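Local coordinates for cyclic AMP receptor protein (PDB 4EV0), which activates transcription from target promoters in a cAMP-dependent manner, acting as a homodimer that binds DNA sequence-specifically, at residues S138-E141 and A142-V146; Q163-H166 and H167-A170; G174-R177 and E178-S181. All coordinates share one frame; numbering follows the deposited sequence.

Contact 1: residues S138-E141 and A142-V146; sequences SFEE and ARNRV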
ATOM      1  N   SER B 138      -7.653   7.336  10.474  1.00 65.03           N
ATOM      2  CA  SER B 138      -8.571   7.194  11.611  1.00 64.90           C
ATOM      3  C   SER B 138      -9.809   8.073  11.455  1.00 62.03           C
ATOM      4  O   SER B 138      -9.758   9.121  10.801  1.00 57.36           O
ATOM      5  CB  SER B 138      -7.871   7.535  12.929  1.00 67.13           C
ATOM      6  OG  SER B 138      -7.485   8.898  12.983  1.00 62.57           O
ATOM      7  N   PHE B 139     -10.922   7.648  12.050  1.00 74.94           N
ATOM      8  CA  PHE B 139     -12.144   8.434  11.991  1.00 70.36           C
ATOM      9  C   PHE B 139     -11.911   9.810  12.589  1.00 67.95           C
ATOM     10  O   PHE B 139     -12.347  10.824  12.042  1.00 65.04           O
ATOM     11  CB  PHE B 139     -13.285   7.752  12.738  1.00 75.32           C
ATOM     12  CG  PHE B 139     -14.508   8.619  12.878  1.00 74.09           C
ATOM     13  CD1 PHE B 139     -15.472   8.643  11.884  1.00 72.19           C
ATOM     14  CD2 PHE B 139     -14.688   9.424  13.999  1.00 75.83           C
ATOM     15  CE1 PHE B 139     -16.594   9.442  12.010  1.00 71.28           C
ATOM     16  CE2 PHE B 139     -15.808  10.232  14.130  1.00 73.63           C
ATOM     17  CZ  PHE B 139     -16.759  10.237  13.138  1.00 72.60           C
ATOM     18  N   GLU B 140     -11.226   9.830  13.721  1.00 69.84           N
ATOM     19  CA  GLU B 140     -10.982  11.057  14.456  1.00 69.72           C
ATOM     20  C   GLU B 140     -10.298  12.148  13.620  1.00 64.65           C
ATOM     21  O   GLU B 140     -10.753  13.298  13.590  1.00 62.19           O
ATOM     22  CB  GLU B 140     -10.145  10.741  15.692  1.00 75.07           C
ATOM     23  CG  GLU B 140      -9.607  11.958  16.421  1.00 73.70           C
ATOM     24  CD  GLU B 140      -8.450  11.615  17.362  1.00 82.57           C
ATOM     25  OE1 GLU B 140      -7.734  10.610  17.101  1.00 82.47           O
ATOM     26  OE2 GLU B 140      -8.258  12.353  18.361  1.00 81.17           O
ATOM     27  N   GLU B 141      -9.202  11.787  12.957  1.00 50.22           N
ATOM     28  CA  GLU B 141      -8.475  12.727  12.115  1.00 48.00           C
ATOM     29  C   GLU B 141      -9.278  13.088  10.848  1.00 44.60           C
ATOM     30  O   GLU B 141      -9.247  14.241  10.379  1.00 40.47           O
ATOM     31  CB  GLU B 141      -7.128  12.151  11.724  1.00 47.24           C
ATOM     32  CG  GLU B 141      -6.179  11.938  12.872  1.00 54.81           C
ATOM     33  CD  GLU B 141      -5.055  10.975  12.516  1.00 57.42           C
ATOM     34  OE1 GLU B 141      -3.890  11.424  12.475  1.00 55.22           O
ATOM     35  OE2 GLU B 141      -5.348   9.782  12.266  1.00 60.92           O
ATOM     36  N   ALA B 142      -9.998  12.106  10.312  1.00 45.70           N
ATOM     37  CA  ALA B 142     -10.922  12.369   9.221  1.00 45.25           C
ATOM     38  C   ALA B 142     -11.908  13.479   9.632  1.00 41.73           C
ATOM     39  O   ALA B 142     -12.171  14.393   8.866  1.00 37.74           O
ATOM     40  CB  ALA B 142     -11.652  11.077   8.802  1.00 45.74           C
ATOM     41  N   ARG B 143     -12.401  13.411  10.863  1.00 47.71           N
ATOM     42  CA  ARG B 143     -13.353  14.385  11.386  1.00 49.69           C
ATOM     43  C   ARG B 143     -12.785  15.814  11.381  1.00 47.56           C
ATOM     44  O   ARG B 143     -13.402  16.728  10.839  1.00 46.17           O
ATOM     45  CB  ARG B 143     -13.780  13.962  12.792  1.00 55.14           C
ATOM     46  CG  ARG B 143     -14.825  14.833  13.419  1.00 56.41           C
ATOM     47  CD  ARG B 143     -15.542  14.078  14.540  1.00 62.16           C
ATOM     48  NE  ARG B 143     -16.376  14.978  15.331  1.00 64.96           N
ATOM     49  CZ  ARG B 143     -15.928  15.664  16.377  1.00 68.81           C
ATOM     50  NH1 ARG B 143     -14.658  15.530  16.758  1.00 67.13           N
ATOM     51  NH2 ARG B 143     -16.748  16.474  17.045  1.00 71.71           N
ATOM     52  N   ASN B 144     -11.599  15.985  11.965  1.00 52.05           N
ATOM     53  CA  ASN B 144     -10.858  17.247  11.900  1.00 50.10           C
ATOM     54  C   ASN B 144     -10.706  17.779  10.467  1.00 46.59           C
ATOM     55  O   ASN B 144     -10.951  18.953  10.193  1.00 46.84           O
ATOM     56  CB  ASN B 144      -9.439  17.070  12.464  1.00 51.17           C
ATOM     57  CG  ASN B 144      -9.418  16.568  13.908  1.00 53.74           C
ATOM     58  OD1 ASN B 144      -8.671  15.646  14.239  1.00 56.83           O
ATOM     59  ND2 ASN B 144     -10.213  17.189  14.770  1.00 57.29           N
ATOM     60  N   ARG B 145     -10.266  16.909   9.565  1.00 46.83           N
ATOM     61  CA  ARG B 145      -9.969  17.295   8.196  1.00 45.52           C
ATOM     62  C   ARG B 145     -11.217  17.717   7.419  1.00 44.44           C
ATOM     63  O   ARG B 145     -11.174  18.661   6.630  1.00 41.40           O
ATOM     64  CB  ARG B 145      -9.238  16.153   7.478  1.00 45.58           C
ATOM     65  CG  ARG B 145      -7.832  15.941   8.019  1.00 46.63           C
ATOM     66  CD  ARG B 145      -7.015  14.935   7.245  1.00 45.50           C
ATOM     67  NE  ARG B 145      -5.736  14.743   7.921  1.00 51.54           N
ATOM     68  CZ  ARG B 145      -4.731  14.015   7.441  1.00 55.18           C
ATOM     69  NH1 ARG B 145      -4.847  13.404   6.260  1.00 52.08           N
ATOM     70  NH2 ARG B 145      -3.606  13.898   8.147  1.00 57.11           N
ATOM     71  N   VAL B 146     -12.325  17.024   7.659  1.00 42.67           N
ATOM     72  CA  VAL B 146     -13.581  17.370   7.020  1.00 42.90           C
ATOM     73  C   VAL B 146     -14.136  18.682   7.590  1.00 44.78           C
ATOM     74  O   VAL B 146     -14.604  19.528   6.836  1.00 42.98           O
ATOM     75  CB  VAL B 146     -14.584  16.204   7.118  1.00 44.58           C
ATOM     76  CG1 VAL B 146     -15.950  16.614   6.605  1.00 46.30           C
ATOM     77  CG2 VAL B 146     -14.042  14.995   6.334  1.00 44.09           C
TER
HETATM   78  O   HOH W   1      -3.231  14.656  11.356  1.00 52.20           O
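Glu-141 O receives the N-H of Arg-145 one helical turn later, with Glu-141 O and Arg-145 N 3.0 Å apart, and Arg-145 CG lies 3.2 Å from the same Glu-141 O. The charged ends of these two residues do not touch; one water, weakly bonded to both, lies between Glu-141 OE1 and Arg-145 NH2. Ala-142 CB sits 3.3 Å from Phe-139 O, while Ala-142 N donates to Ser-138 O at 3.0 Å with an N-H...O angle of 163°. These are the first turns of helix 139-154, within the winged helix-turn-helix region of the Crp family, and Ser-138 is the N-cap: its OG accepts a weak bond from Glu-141 N, 3.4 Å long. Arg-143 CD approaches Phe-139 CE2 obliquely, at 3.9 Å. The arginine chain is extended, CG anti to the backbone N (chi1 -176°), which carries its guanidinium away from the ring to a salt bridge with Glu-190 and a hydrogen bond to Ala-216 O at the C terminus. Asn-144 CB lies 3.5 Å from Glu-141 O and Asn-144 CG 3.5 Å from Glu-140 O, while ND2 bonds to Ile-211 O. With an alanine here, Glu-140 O would probably lose cover and Ile-211 O its donor.

Contact 2: residues Q163-H166 and H167-A170; sequences QIRH and HELA. With SO4 (sulfate ion), chain I.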
ATOM      1  N   GLN B 163     -24.083  24.788  -1.555  1.00 63.93           N
ATOM      2  CA  GLN B 163     -24.399  23.838  -2.597  1.00 62.88           C
ATOM      3  C   GLN B 163     -23.115  23.048  -2.800  1.00 57.88           C
ATOM      4  O   GLN B 163     -22.155  23.548  -3.396  1.00 57.03           O
ATOM      5  CB  GLN B 163     -24.791  24.583  -3.877  1.00 68.33           C
ATOM      6  CG  GLN B 163     -25.573  23.757  -4.872  1.00 72.07           C
ATOM      7  CD  GLN B 163     -26.997  24.241  -5.021  1.00 76.44           C
ATOM      8  OE1 GLN B 163     -27.463  25.077  -4.236  1.00 79.77           O
ATOM      9  NE2 GLN B 163     -27.702  23.723  -6.028  1.00 78.00           N
ATOM     10  N   ILE B 164     -23.070  21.831  -2.272  1.00 54.91           N
ATOM     11  CA  ILE B 164     -21.843  21.054  -2.369  1.00 50.71           C
ATOM     12  C   ILE B 164     -22.076  19.550  -2.222  1.00 49.55           C
ATOM     13  O   ILE B 164     -22.845  19.107  -1.365  1.00 51.28           O
ATOM     14  CB  ILE B 164     -20.734  21.598  -1.410  1.00 49.34           C
ATOM     15  CG1 ILE B 164     -19.375  20.992  -1.775  1.00 46.76           C
ATOM     16  CG2 ILE B 164     -21.096  21.407   0.083  1.00 48.49           C
ATOM     17  CD1 ILE B 164     -18.207  21.806  -1.270  1.00 44.38           C
ATOM     18  N   ARG B 165     -21.437  18.771  -3.088  1.00 38.42           N
ATOM     19  CA  ARG B 165     -21.578  17.323  -3.055  1.00 38.00           C
ATOM     20  C   ARG B 165     -20.572  16.745  -2.059  1.00 35.64           C
ATOM     21  O   ARG B 165     -19.525  17.361  -1.793  1.00 33.85           O
ATOM     22  CB  ARG B 165     -21.362  16.739  -4.455  1.00 39.42           C
ATOM     23  CG  ARG B 165     -22.416  17.159  -5.493  1.00 41.14           C
ATOM     24  CD  ARG B 165     -23.762  16.565  -5.141  1.00 41.70           C
ATOM     25  NE  ARG B 165     -24.846  17.108  -5.944  1.00 43.34           N
ATOM     26  CZ  ARG B 165     -26.105  16.687  -5.861  1.00 48.15           C
ATOM     27  NH1 ARG B 165     -26.427  15.714  -5.020  1.00 46.83           N
ATOM     28  NH2 ARG B 165     -27.049  17.228  -6.628  1.00 52.17           N
ATOM     29  N   HIS B 166     -20.862  15.575  -1.499  1.00 49.18           N
ATOM     30  CA  HIS B 166     -19.899  14.951  -0.599  1.00 47.27           C
ATOM     31  C   HIS B 166     -18.572  14.702  -1.314  1.00 46.65           C
ATOM     32  O   HIS B 166     -17.510  14.781  -0.690  1.00 45.37           O
ATOM     33  CB  HIS B 166     -20.441  13.650   0.004  1.00 49.50           C
ATOM     34  CG  HIS B 166     -21.618  13.848   0.910  1.00 52.76           C
ATOM     35  ND1 HIS B 166     -22.193  12.816   1.620  1.00 54.88           N
ATOM     36  CD2 HIS B 166     -22.339  14.956   1.207  1.00 53.53           C
ATOM     37  CE1 HIS B 166     -23.220  13.278   2.315  1.00 56.91           C
ATOM     38  NE2 HIS B 166     -23.333  14.573   2.078  1.00 56.70           N
ATOM     39  N   HIS B 167     -18.615  14.424  -2.619  1.00 46.77           N
ATOM     40  CA  HIS B 167     -17.375  14.139  -3.342  1.00 48.87           C
ATOM     41  C   HIS B 167     -16.496  15.378  -3.529  1.00 45.32           C
ATOM     42  O   HIS B 167     -15.267  15.272  -3.508  1.00 45.96           O
ATOM     43  CB  HIS B 167     -17.616  13.375  -4.664  1.00 52.98           C
ATOM     44  CG  HIS B 167     -18.231  14.199  -5.758  1.00 52.29           C
ATOM     45  ND1 HIS B 167     -17.547  15.201  -6.416  1.00 52.28           N
ATOM     46  CD2 HIS B 167     -19.457  14.145  -6.332  1.00 54.34           C
ATOM     47  CE1 HIS B 167     -18.336  15.744  -7.328  1.00 54.76           C
ATOM     48  NE2 HIS B 167     -19.498  15.121  -7.297  1.00 53.96           N
ATOM     49  N   GLU B 168     -17.109  16.547  -3.678  1.00 52.00           N
ATOM     50  CA  GLU B 168     -16.336  17.778  -3.838  1.00 52.20           C
ATOM     51  C   GLU B 168     -15.699  18.161  -2.505  1.00 51.02           C
ATOM     52  O   GLU B 168     -14.611  18.744  -2.438  1.00 49.66           O
ATOM     53  CB  GLU B 168     -17.228  18.922  -4.342  1.00 51.78           C
ATOM     54  CG  GLU B 168     -18.178  18.533  -5.469  1.00 54.59           C
ATOM     55  CD  GLU B 168     -19.009  19.719  -5.970  1.00 58.67           C
ATOM     56  OE1 GLU B 168     -20.214  19.798  -5.631  1.00 59.84           O
ATOM     57  OE2 GLU B 168     -18.455  20.572  -6.709  1.00 60.52           O
ATOM     58  N   LEU B 169     -16.408  17.831  -1.436  1.00 47.28           N
ATOM     59  CA  LEU B 169     -15.906  18.044  -0.095  1.00 46.00           C
ATOM     60  C   LEU B 169     -14.773  17.041   0.200  1.00 46.24           C
ATOM     61  O   LEU B 169     -13.804  17.372   0.904  1.00 44.22           O
ATOM     62  CB  LEU B 169     -17.073  17.872   0.869  1.00 46.99           C
ATOM     63  CG  LEU B 169     -17.006  18.461   2.257  1.00 47.94           C
ATOM     64  CD1 LEU B 169     -16.391  19.842   2.209  1.00 47.78           C
ATOM     65  CD2 LEU B 169     -18.430  18.496   2.750  1.00 52.77           C
ATOM     66  N   ALA B 170     -14.888  15.829  -0.347  1.00 50.34           N
ATOM     67  CA  ALA B 170     -13.857  14.814  -0.159  1.00 52.82           C
ATOM     68  C   ALA B 170     -12.565  15.212  -0.882  1.00 54.10           C
ATOM     69  O   ALA B 170     -11.451  15.015  -0.374  1.00 55.08           O
ATOM     70  CB  ALA B 170     -14.350  13.437  -0.633  1.00 54.25           C
TER
HETATM   71  S   SO4 I 303     -24.119  14.066  -1.926  0.50 73.09           S
HETATM   72  O1  SO4 I 303     -24.826  13.805  -3.184  0.50 72.90           O
HETATM   73  O2  SO4 I 303     -22.802  14.611  -2.228  0.50 72.21           O
HETATM   74  O3  SO4 I 303     -24.876  15.034  -1.138  0.50 71.11           O
HETATM   75  O4  SO4 I 303     -23.954  12.817  -1.174  0.50 71.83           O
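Glu-168 folds back over the start of its own helix, and its OE1 accepts from Arg-165 N at 3.0 Å with an N-H...O angle of 158°. The donor meets that oxygen on its anti side, 23° out of the carboxylate plane. Arg-165 is the N-cap residue, and the carboxylate of the third helical residue accepts from its N-H, as one of the two bonds of a capping box does. Around it the aliphatic parts close up. Ile-164 CG1 lies 3.9 Å from Glu-168 CB, and Arg-165 CB stands over one face of the His-167 ring, 4.0 Å from its centroid, a CH-pi contact offset toward the rim. His-167 can bring its ring over that carbon because its CG lies between the backbone N and the carbonyl carbon (chi1 72°).

The next layer is a sulfate, probably from the crystallisation liquor. SO4 O1, at the edge of the Arg-165 guanidinium and in its plane, accepts from Arg-165 NH1 at 3.1 Å, and SO4 O4 is modelled over one face of the His-166 ring. The exact position of the ion is doubtful, because another of its oxygens comes too close to His-166 N. Probably a hydrogen bond between His-166 ND1 and Ser-181 OG also places that ring, while Leu-169 is packed against Ala-149 and Leu-150 of helix 139-154. Leu-169 N to Arg-165 O, 3.2 Å, begins the helical bonding. Helix 166-173 is the first of the predicted helix-turn-helix, and an anion near its N-terminus may tentatively hint at a place for a DNA phosphate.

Contact 3: residues G174-R177 and E178-S181; sequences GTSR and ETVS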
ATOM      1  N   GLY B 174      -9.307  15.718   1.197  1.00 65.32           N
ATOM      2  CA  GLY B 174      -8.334  14.669   0.920  1.00 65.94           C
ATOM      3  C   GLY B 174      -8.708  13.345   1.561  1.00 69.75           C
ATOM      4  O   GLY B 174      -7.850  12.579   2.007  1.00 74.52           O
ATOM      5  N   THR B 175     -10.006  13.075   1.619  1.00 55.48           N
ATOM      6  CA  THR B 175     -10.508  11.825   2.167  1.00 56.48           C
ATOM      7  C   THR B 175     -11.405  11.228   1.110  1.00 58.97           C
ATOM      8  O   THR B 175     -11.608  11.843   0.053  1.00 57.77           O
ATOM      9  CB  THR B 175     -11.367  12.060   3.417  1.00 55.52           C
ATOM     10  OG1 THR B 175     -12.658  12.539   3.013  1.00 53.38           O
ATOM     11  CG2 THR B 175     -10.706  13.082   4.366  1.00 50.74           C
ATOM     12  N   SER B 176     -11.954  10.048   1.385  1.00 63.47           N
ATOM     13  CA  SER B 176     -12.886   9.422   0.452  1.00 66.11           C
ATOM     14  C   SER B 176     -14.276  10.038   0.591  1.00 64.23           C
ATOM     15  O   SER B 176     -14.591  10.667   1.613  1.00 60.28           O
ATOM     16  CB  SER B 176     -12.971   7.918   0.691  1.00 70.34           C
ATOM     17  OG  SER B 176     -13.768   7.629   1.821  1.00 72.55           O
ATOM     18  N   ARG B 177     -15.099   9.862  -0.443  1.00 60.38           N
ATOM     19  CA  ARG B 177     -16.493  10.292  -0.406  1.00 58.90           C
ATOM     20  C   ARG B 177     -17.225   9.603   0.759  1.00 60.52           C
ATOM     21  O   ARG B 177     -17.986  10.247   1.497  1.00 57.40           O
ATOM     22  CB  ARG B 177     -17.175  10.006  -1.762  1.00 61.17           C
ATOM     23  CG  ARG B 177     -18.515  10.740  -2.028  1.00 58.59           C
ATOM     24  CD  ARG B 177     -19.718   9.956  -1.503  1.00 61.50           C
ATOM     25  NE  ARG B 177     -19.541   8.511  -1.676  1.00 70.00           N
ATOM     26  CZ  ARG B 177     -20.123   7.583  -0.911  1.00 74.10           C
ATOM     27  NH1 ARG B 177     -20.939   7.944   0.079  1.00 70.46           N
ATOM     28  NH2 ARG B 177     -19.897   6.293  -1.141  1.00 76.52           N
ATOM     29  N   GLU B 178     -16.961   8.309   0.940  1.00 74.57           N
ATOM     30  CA  GLU B 178     -17.619   7.536   1.989  1.00 77.84           C
ATOM     31  C   GLU B 178     -17.338   8.061   3.394  1.00 74.48           C
ATOM     32  O   GLU B 178     -18.242   8.125   4.226  1.00 76.44           O
ATOM     33  CB  GLU B 178     -17.255   6.053   1.915  1.00 83.69           C
ATOM     34  CG  GLU B 178     -17.995   5.220   2.960  1.00 90.08           C
ATOM     35  CD  GLU B 178     -17.474   3.795   3.067  1.00102.66           C
ATOM     36  OE1 GLU B 178     -16.483   3.466   2.375  1.00100.80           O
ATOM     37  OE2 GLU B 178     -18.058   3.010   3.849  1.00108.45           O
ATOM     38  N   THR B 179     -16.093   8.429   3.674  1.00 81.00           N
ATOM     39  CA  THR B 179     -15.780   8.915   5.018  1.00 79.24           C
ATOM     40  C   THR B 179     -16.316  10.332   5.243  1.00 74.00           C
ATOM     41  O   THR B 179     -16.675  10.686   6.367  1.00 74.39           O
ATOM     42  CB  THR B 179     -14.271   8.800   5.392  1.00 80.48           C
ATOM     43  OG1 THR B 179     -13.455   9.291   4.324  1.00 78.00           O
ATOM     44  CG2 THR B 179     -13.901   7.346   5.690  1.00 83.77           C
ATOM     45  N   VAL B 180     -16.389  11.129   4.173  1.00 46.55           N
ATOM     46  CA  VAL B 180     -17.018  12.441   4.246  1.00 44.16           C
ATOM     47  C   VAL B 180     -18.485  12.306   4.649  1.00 46.47           C
ATOM     48  O   VAL B 180     -18.978  13.076   5.492  1.00 45.68           O
ATOM     49  CB  VAL B 180     -16.876  13.266   2.927  1.00 42.13           C
ATOM     50  CG1 VAL B 180     -17.987  14.323   2.815  1.00 41.64           C
ATOM     51  CG2 VAL B 180     -15.503  13.940   2.856  1.00 37.53           C
ATOM     52  N   SER B 181     -19.169  11.314   4.079  1.00 51.27           N
ATOM     53  CA  SER B 181     -20.567  11.094   4.441  1.00 55.34           C
ATOM     54  C   SER B 181     -20.652  10.623   5.883  1.00 57.24           C
ATOM     55  O   SER B 181     -21.510  11.070   6.637  1.00 60.36           O
ATOM     56  CB  SER B 181     -21.266  10.103   3.501  1.00 58.98           C
ATOM     57  OG  SER B 181     -21.277  10.590   2.173  1.00 55.96           O
TER
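The guanidinium of Arg-177 lies over the backbone and CB of Glu-178, with Glu-178 CB 4.0 Å above the guanidinium plane and offset toward the rim. The arginine chain reaches this position by being bent at chi2 and chi3 (-88° and -37°), which folds it back along the helix. The carboxylate of Glu-178 does not pair with this guanidinium: Glu-178 OE1 and Arg-177 NH2 are 5.7 Å apart, although the two planes differ by only 19°. At its edge, the guanidinium sends Arg-177 NH1 to Ser-181 OG in a weak bond of 3.4 Å; the stronger, probable partner of that hydroxyl is His-166.

The start of the helix is organised by three hydroxyls. Ser-176, the N-cap, has its OG 3.0 Å from Thr-179 OG1, a hydroxyl pair in which either oxygen could be the donor. Ser-176 O is gripped twice, by Thr-175 OG1 at 3.0 Å and by Val-180 N at 3.2 Å, arriving from opposite faces of its carbonyl plane. These two bonds would be expected to restrain the peptide leading into the helix. Thr-175 OG1 also comes close to Val-180 CG2, at 3.2 Å, a tight fit where the turn meets the helix. One residue further on, Ser-181 N donates to Arg-177 O at 3.0 Å, ordinary helical bonding.

Residues 174-176 form the turn of the predicted helix-turn-helix, and helix 177-189, whose first turns are described here, is the recognition helix of this family. Val-180 rests on His-166 and Ala-170 of helix 166-173, Arg-177 on His-166 and His-167, and Ser-176 meets Leu-58 of the second subunit.

How the contacts relate
From the N terminus the three contacts run in series, none enclosing or crossing another, and each closes only a short local loop at the start of a helix: contact 1 at helix 139-154, contact 2 at 166-173, contact 3 at 177-189. Space brings them together. Contacts 2 and 3 have centres about 9 Å apart; besides the probable His-166 to Ser-181 link, a probable hydrogen bond between Ala-170 O and Thr-175 N connects the two helices of the helix-turn-helix across the turn. Contact 1 meets contact 3 where Val-146 CG2 lies 3.9 Å from Val-180 CG2, so helix 139-154 backs the recognition helix, whereas contacts 1 and 2 do not touch.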